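PDB 1H80: iota-carrageenase from Alteromonas sp., which hydrolyses the beta-1,4 linkages within iota-carrageenan, a sulfated galactan of red algal cell walls, with inversion of anomeric configuration. Local coordinates for residues Leu371-Thr376 / Thr443-Val448; Arg141-Ser146 / Gly177-Ile182. All blocks are in the same frame, centred on the assembly; numbering follows the deposited sequence.

Followed from the N terminus, the chain reaches contact 2 first: strand 143-151 runs on into strands 160-167 and 170-175, then returns as strand 177-185 beside its starting point, so the contact closes one coil of the beta-helix. Contact 1 comes much later. It closes a longer excursion that starts in the loop after strand 364-366, passes through strands 399-401, 407-409, 421-429 and 438-439, and ends in the loop before helix 459-463. The two closures follow in series, neither nested nor crossed. Their centres are about 40 Å apart, on opposite sides of the chain's centre; contact 2 joins neighbouring strands in the wall of the solenoid, contact 1 two loops at the surface.

Contact 1 (Leu371-Thr376 / Thr443-Val448); sequences LDYFST and TESSRV
D372 and Y373 both set CG anti to the carbonyl carbon (chi1 -68° and -70°), which lays the carboxylate of D372 along the backbone of R447 and brings the end of the Y373 ring back to T443 and S445. D372 OD1 comes 3.4 Å from R447 CA; in one of its two conformers R447 runs extended, with NE bonded to C449 O, and forms no salt bridge with D372. Two waters extend the carboxylate's grip: one gives a proton to OD1 and accepts from V448 N at 3.0 Å, the other gives to OD2 and bonds S445 OG at 2.8 Å. A lysine in place of D372 would probably leave both bridging waters and the Y451 hydroxyl bonded to OD1 without their carboxylate mate. The only direct hydrogen bond between the segments is weak, S446 N to D372 O at 3.3 Å, on a carbonyl that also accepts from S375 N. The Y373 ring crosses T443 obliquely, CE1 3.8 Å from CG2, and its hydroxyl donates to a water that in turn donates to T443 O. A further water links S375 OG and E444 O. At the other end V448 packs its two methyls on the turn, CG1 3.8 Å from S375 CA and CG2 4.0 Å from F374 CB. The mostly water-bridged seam thus joins a turn between strands 364-366 and 399-401 to an extended stretch between strand 438-439 and helix 459-463, with F374 leading inward to V384 and L404 in other loops.

Contact 2 (Arg141-Ser146 / Gly177-Ile182); sequences RNYKIS and GIIERI
Y143 and G177 meet face-on at the closely packed start of this parallel strand pair. With chi1 at 65°, the tyrosine CG sits between the backbone N and the carbonyl carbon, and the ring covers G177: CA stands 3.9 Å from the ring centroid and only 10° off its normal, a CH-pi contact. The ring fills the side of the strand where a side chain on G177 would lie, so that a CB there would run into Y143 CE1. Beyond the glycine, Y143 CE2 reaches I179 CG1 at 4.0 Å, and the hydroxyl bonds S174 OG. I145 and I179 continue this apolar face, which also packs on L137 and F135 of strand 132-141 and F204 of strand 202-210. Three backbone bonds fix the register: I178 N to Y143 O, I145 N to I178 O and E180 N to I145 O, each 2.9 Å.

The face bearing K144, I178, S146 and E180 is mixed: F11 and Y12 cover I178, and the loose, water-linked part is the solvent-reaching end of K144. K144 runs fully extended beside I178 toward E180, but K144 NZ stops 4.2 Å from E180 OE2, too far for a salt bridge; a water spans them, 2.6 Å from K144 NZ and 2.7 Å from E180 OE2. The same oxygen accepts from S146 OG at 3.0 Å through its anti lone pair, while OE1 forms a salt bridge with R205 one coil on. Buried E180 is therefore held at both oxygens, which would be expected to stabilise its negative charge. Corners at N142 and R181, both with positive phi, turn the chain from one face to the next. In-register parallel strands from successive coils, with apolar residues stacked inward, are the hallmark of the right-handed parallel beta-helix of pectate lyase-like enzymes.

Contact 1 (Leu371-Thr376 / Thr443-Val448)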
loop_
_atom_site.group_PDB
_atom_site.type_symbol
_atom_site.label_atom_id
_atom_site.label_comp_id
_atom_site.label_asym_id
_atom_site.label_seq_id
_atom_site.Cartn_x
_atom_site.Cartn_y
_atom_site.Cartn_z
ATOM N N LEU A 371 8.290 6.447 -19.655
ATOM C CA LEU A 371 8.462 7.704 -20.382
ATOM C C LEU A 371 8.321 7.615 -21.893
ATOM O O LEU A 371 7.893 8.577 -22.533
ATOM C CB LEU A 371 9.817 8.328 -20.051
ATOM C CG LEU A 371 10.055 8.736 -18.598
ATOM C CD1 LEU A 371 11.437 9.365 -18.480
ATOM C CD2 LEU A 371 8.978 9.716 -18.144
ATOM N N ASP A 372 8.674 6.472 -22.466
ATOM C CA ASP A 372 8.586 6.310 -23.908
ATOM C C ASP A 372 7.144 6.291 -24.402
ATOM O O ASP A 372 6.887 6.443 -25.593
ATOM C CB ASP A 372 9.312 5.034 -24.341
ATOM C CG ASP A 372 10.821 5.127 -24.154
ATOM O OD1 ASP A 372 11.310 6.183 -23.688
ATOM O OD2 ASP A 372 11.520 4.142 -24.475
ATOM N N TYR A 373 6.195 6.112 -23.488
ATOM C CA TYR A 373 4.800 6.098 -23.889
ATOM C C TYR A 373 4.274 7.497 -24.192
ATOM O O TYR A 373 3.126 7.662 -24.594
ATOM C CB TYR A 373 3.952 5.405 -22.820
ATOM C CG TYR A 373 4.217 3.920 -22.764
ATOM C CD1 TYR A 373 3.970 3.109 -23.874
ATOM C CD2 TYR A 373 4.750 3.327 -21.619
ATOM C CE1 TYR A 373 4.250 1.745 -23.848
ATOM C CE2 TYR A 373 5.033 1.961 -21.582
ATOM C CZ TYR A 373 4.783 1.180 -22.702
ATOM O OH TYR A 373 5.079 -0.164 -22.675
ATOM N N PHE A 374 5.123 8.505 -24.011
ATOM C CA PHE A 374 4.726 9.877 -24.313
ATOM C C PHE A 374 4.880 10.140 -25.808
ATOM O O PHE A 374 4.457 11.178 -26.311
ATOM C CB PHE A 374 5.595 10.877 -23.547
ATOM C CG PHE A 374 5.157 11.107 -22.131
ATOM C CD1 PHE A 374 3.869 11.554 -21.851
ATOM C CD2 PHE A 374 6.036 10.892 -21.078
ATOM C CE1 PHE A 374 3.463 11.785 -20.536
ATOM C CE2 PHE A 374 5.641 11.119 -19.758
ATOM C CZ PHE A 374 4.352 11.566 -19.489
ATOM N N SER A 375 5.476 9.186 -26.517
ATOM C CA SER A 375 5.717 9.336 -27.950
ATOM C C SER A 375 4.495 9.706 -28.785
ATOM O O SER A 375 4.622 10.381 -29.808
ATOM C CB SER A 375 6.340 8.057 -28.516
ATOM O OG SER A 375 5.427 6.974 -28.468
ATOM N N THR A 376 3.312 9.282 -28.353
ATOM C CA THR A 376 2.094 9.558 -29.107
ATOM C C THR A 376 1.424 10.903 -28.840
ATOM O O THR A 376 0.971 11.568 -29.773
ATOM C CB THR A 376 1.035 8.459 -28.873
ATOM O OG1 THR A 376 0.730 8.378 -27.473
ATOM C CG2 THR A 376 1.547 7.115 -29.362
ATOM N N THR A 443 1.375 -1.962 -27.010
ATOM C CA THR A 443 1.512 -0.524 -27.198
ATOM C C THR A 443 2.884 -0.114 -27.712
ATOM O O THR A 443 3.905 -0.420 -27.103
ATOM C CB THR A 443 1.238 0.228 -25.890
ATOM O OG1 THR A 443 -0.024 -0.192 -25.360
ATOM C CG2 THR A 443 1.198 1.732 -26.138
ATOM N N GLU A 444 2.899 0.581 -28.845
ATOM C CA GLU A 444 4.145 1.047 -29.429
ATOM C C GLU A 444 4.647 2.266 -28.670
ATOM O O GLU A 444 3.858 3.077 -28.182
ATOM C CB GLU A 444 3.936 1.412 -30.901
ATOM C CG GLU A 444 5.118 2.134 -31.528
ATOM C CD GLU A 444 4.875 2.490 -32.982
ATOM O OE1 GLU A 444 3.751 2.934 -33.300
ATOM O OE2 GLU A 444 5.810 2.338 -33.798
ATOM N N SER A 445 5.965 2.388 -28.571
ATOM C CA SER A 445 6.576 3.512 -27.880
ATOM C C SER A 445 7.927 3.830 -28.506
ATOM O O SER A 445 8.459 3.045 -29.289
ATOM C CB SER A 445 6.763 3.187 -26.396
ATOM O OG SER A 445 7.663 2.107 -26.218
ATOM N N SER A 446 8.469 4.991 -28.159
ATOM C CA SER A 446 9.765 5.422 -28.670
ATOM C C SER A 446 10.309 6.463 -27.707
ATOM O O SER A 446 9.541 7.196 -27.081
ATOM C CB SER A 446 9.614 6.021 -30.071
ATOM O OG SER A 446 8.768 7.156 -30.058
ATOM N N ARG A 447 11.630 6.531 -27.578
ATOM C CA ARG A 447 12.230 7.495 -26.668
ATOM C C ARG A 447 12.100 8.926 -27.170
ATOM O O ARG A 447 12.607 9.275 -28.237
ATOM C CB ARG A 447 13.705 7.170 -26.423
ATOM C CG ARG A 447 14.378 8.183 -25.513
ATOM C CD ARG A 447 15.685 7.674 -24.940
ATOM N NE ARG A 447 16.316 8.693 -24.106
ATOM C CZ ARG A 447 17.380 8.482 -23.338
ATOM N NH1 ARG A 447 17.939 7.282 -23.290
ATOM N NH2 ARG A 447 17.885 9.476 -22.620
ATOM N N VAL A 448 11.413 9.749 -26.388
ATOM C CA VAL A 448 11.210 11.144 -26.732
ATOM C C VAL A 448 11.686 12.021 -25.580
ATOM O O VAL A 448 11.783 13.241 -25.717
ATOM C CB VAL A 448 9.715 11.428 -27.031
ATOM C CG1 VAL A 448 9.276 10.649 -28.259
ATOM C CG2 VAL A 448 8.850 11.026 -25.849
HETATM O O HOH W 1 10.751 8.884 -23.621
HETATM O O HOH W 2 10.454 2.633 -26.421
HETATM O O HOH W 3 4.277 -1.692 -24.705
HETATM O O HOH W 4 3.652 5.550 -26.913
#

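Contact 2 (Arg141-Ser146 / Gly177-Ile182)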
loop_
_atom_site.group_PDB
_atom_site.type_symbol
_atom_site.label_atom_id
_atom_site.label_comp_id
_atom_site.label_asym_id
_atom_site.label_seq_id
_atom_site.Cartn_x
_atom_site.Cartn_y
_atom_site.Cartn_z
ATOM N N ARG A 141 -6.802 -11.519 13.345
ATOM C CA ARG A 141 -8.053 -11.856 12.671
ATOM C C ARG A 141 -9.192 -11.116 13.330
ATOM O O ARG A 141 -9.178 -10.901 14.545
ATOM C CB ARG A 141 -8.329 -13.352 12.740
ATOM C CG ARG A 141 -7.225 -14.188 12.156
ATOM C CD ARG A 141 -7.599 -15.650 12.133
ATOM N NE ARG A 141 -6.445 -16.449 11.749
ATOM C CZ ARG A 141 -6.451 -17.771 11.644
ATOM N NH1 ARG A 141 -7.559 -18.459 11.890
ATOM N NH2 ARG A 141 -5.339 -18.403 11.301
ATOM N N ASN A 142 -10.176 -10.758 12.511
ATOM C CA ASN A 142 -11.361 -10.019 12.917
ATOM C C ASN A 142 -10.934 -8.659 13.435
ATOM O O ASN A 142 -10.935 -8.391 14.640
ATOM C CB ASN A 142 -12.161 -10.764 13.982
ATOM C CG ASN A 142 -13.532 -10.167 14.165
ATOM O OD1 ASN A 142 -14.183 -9.801 13.187
ATOM N ND2 ASN A 142 -13.980 -10.055 15.405
ATOM N N TYR A 143 -10.564 -7.798 12.501
ATOM C CA TYR A 143 -10.095 -6.481 12.872
ATOM C C TYR A 143 -10.620 -5.380 11.980
ATOM O O TYR A 143 -11.096 -5.620 10.874
ATOM C CB TYR A 143 -8.564 -6.450 12.859
ATOM C CG TYR A 143 -7.931 -6.644 11.497
ATOM C CD1 TYR A 143 -7.698 -7.922 10.983
ATOM C CD2 TYR A 143 -7.517 -5.548 10.749
ATOM C CE1 TYR A 143 -7.053 -8.097 9.753
ATOM C CE2 TYR A 143 -6.876 -5.710 9.525
ATOM C CZ TYR A 143 -6.643 -6.981 9.037
ATOM O OH TYR A 143 -5.966 -7.120 7.849
ATOM N N LYS A 144 -10.524 -4.160 12.485
ATOM C CA LYS A 144 -10.973 -3.000 11.747
ATOM C C LYS A 144 -10.063 -1.833 12.081
ATOM O O LYS A 144 -9.855 -1.515 13.251
ATOM C CB LYS A 144 -12.421 -2.671 12.119
ATOM C CG LYS A 144 -13.028 -1.532 11.320
ATOM C CD LYS A 144 -14.448 -1.247 11.807
ATOM C CE LYS A 144 -15.119 -0.173 10.972
ATOM N NZ LYS A 144 -16.466 0.155 11.525
ATOM N N ILE A 145 -9.489 -1.231 11.046
ATOM C CA ILE A 145 -8.608 -0.071 11.187
ATOM C C ILE A 145 -9.295 0.976 10.317
ATOM O O ILE A 145 -9.512 0.761 9.126
ATOM C CB ILE A 145 -7.196 -0.400 10.688
ATOM C CG1 ILE A 145 -6.574 -1.440 11.626
ATOM C CG2 ILE A 145 -6.339 0.866 10.649
ATOM C CD1 ILE A 145 -5.237 -1.990 11.156
ATOM N N SER A 146 -9.610 2.126 10.913
ATOM C CA SER A 146 -10.411 3.115 10.204
ATOM C C SER A 146 -10.296 4.575 10.588
ATOM O O SER A 146 -9.989 4.894 11.727
ATOM C CB SER A 146 -11.881 2.703 10.412
ATOM O OG SER A 146 -12.826 3.676 10.005
ATOM N N GLY A 177 -10.842 -8.740 7.967
ATOM C CA GLY A 177 -10.639 -7.399 8.466
ATOM C C GLY A 177 -11.112 -6.350 7.496
ATOM O O GLY A 177 -11.392 -6.628 6.330
ATOM N N ILE A 178 -11.227 -5.133 8.008
ATOM C CA ILE A 178 -11.635 -3.992 7.213
ATOM C C ILE A 178 -10.634 -2.883 7.483
ATOM O O ILE A 178 -10.353 -2.562 8.634
ATOM C CB ILE A 178 -13.034 -3.480 7.617
ATOM C CG1 ILE A 178 -14.071 -4.584 7.416
ATOM C CG2 ILE A 178 -13.389 -2.240 6.801
ATOM C CD1 ILE A 178 -15.492 -4.166 7.771
ATOM N N ILE A 179 -10.078 -2.327 6.417
ATOM C CA ILE A 179 -9.135 -1.215 6.529
ATOM C C ILE A 179 -9.802 -0.145 5.683
ATOM O O ILE A 179 -9.934 -0.294 4.467
ATOM C CB ILE A 179 -7.765 -1.604 5.971
ATOM C CG1 ILE A 179 -7.175 -2.708 6.849
ATOM C CG2 ILE A 179 -6.848 -0.384 5.937
ATOM C CD1 ILE A 179 -5.896 -3.311 6.317
ATOM N N GLU A 180 -10.235 0.936 6.323
ATOM C CA GLU A 180 -10.984 1.944 5.590
ATOM C C GLU A 180 -10.852 3.373 6.050
ATOM O O GLU A 180 -10.362 3.652 7.138
ATOM C CB GLU A 180 -12.470 1.610 5.674
ATOM C CG GLU A 180 -12.937 1.528 7.134
ATOM C CD GLU A 180 -14.435 1.682 7.315
ATOM O OE1 GLU A 180 -15.201 1.177 6.475
ATOM O OE2 GLU A 180 -14.846 2.299 8.324
ATOM N N ARG A 181 -11.319 4.279 5.197
ATOM C CA ARG A 181 -11.323 5.707 5.479
ATOM C C ARG A 181 -9.981 6.252 5.929
ATOM O O ARG A 181 -9.842 6.755 7.045
ATOM C CB ARG A 181 -12.382 6.015 6.537
ATOM C CG ARG A 181 -13.782 5.588 6.133
ATOM C CD ARG A 181 -14.776 5.871 7.239
ATOM N NE ARG A 181 -14.889 7.301 7.509
ATOM C CZ ARG A 181 -15.509 7.812 8.568
ATOM N NH1 ARG A 181 -16.069 7.009 9.462
ATOM N NH2 ARG A 181 -15.572 9.126 8.730
ATOM N N ILE A 182 -8.993 6.162 5.050
ATOM C CA ILE A 182 -7.673 6.665 5.360
ATOM C C ILE A 182 -7.185 7.488 4.185
ATOM O O ILE A 182 -7.397 7.131 3.028
ATOM C CB ILE A 182 -6.677 5.520 5.633
ATOM C CG1 ILE A 182 -7.168 4.680 6.816
ATOM C CG2 ILE A 182 -5.299 6.097 5.950
ATOM C CD1 ILE A 182 -6.363 3.414 7.044
HETATM O O HOH W 5 -17.179 1.651 9.480
#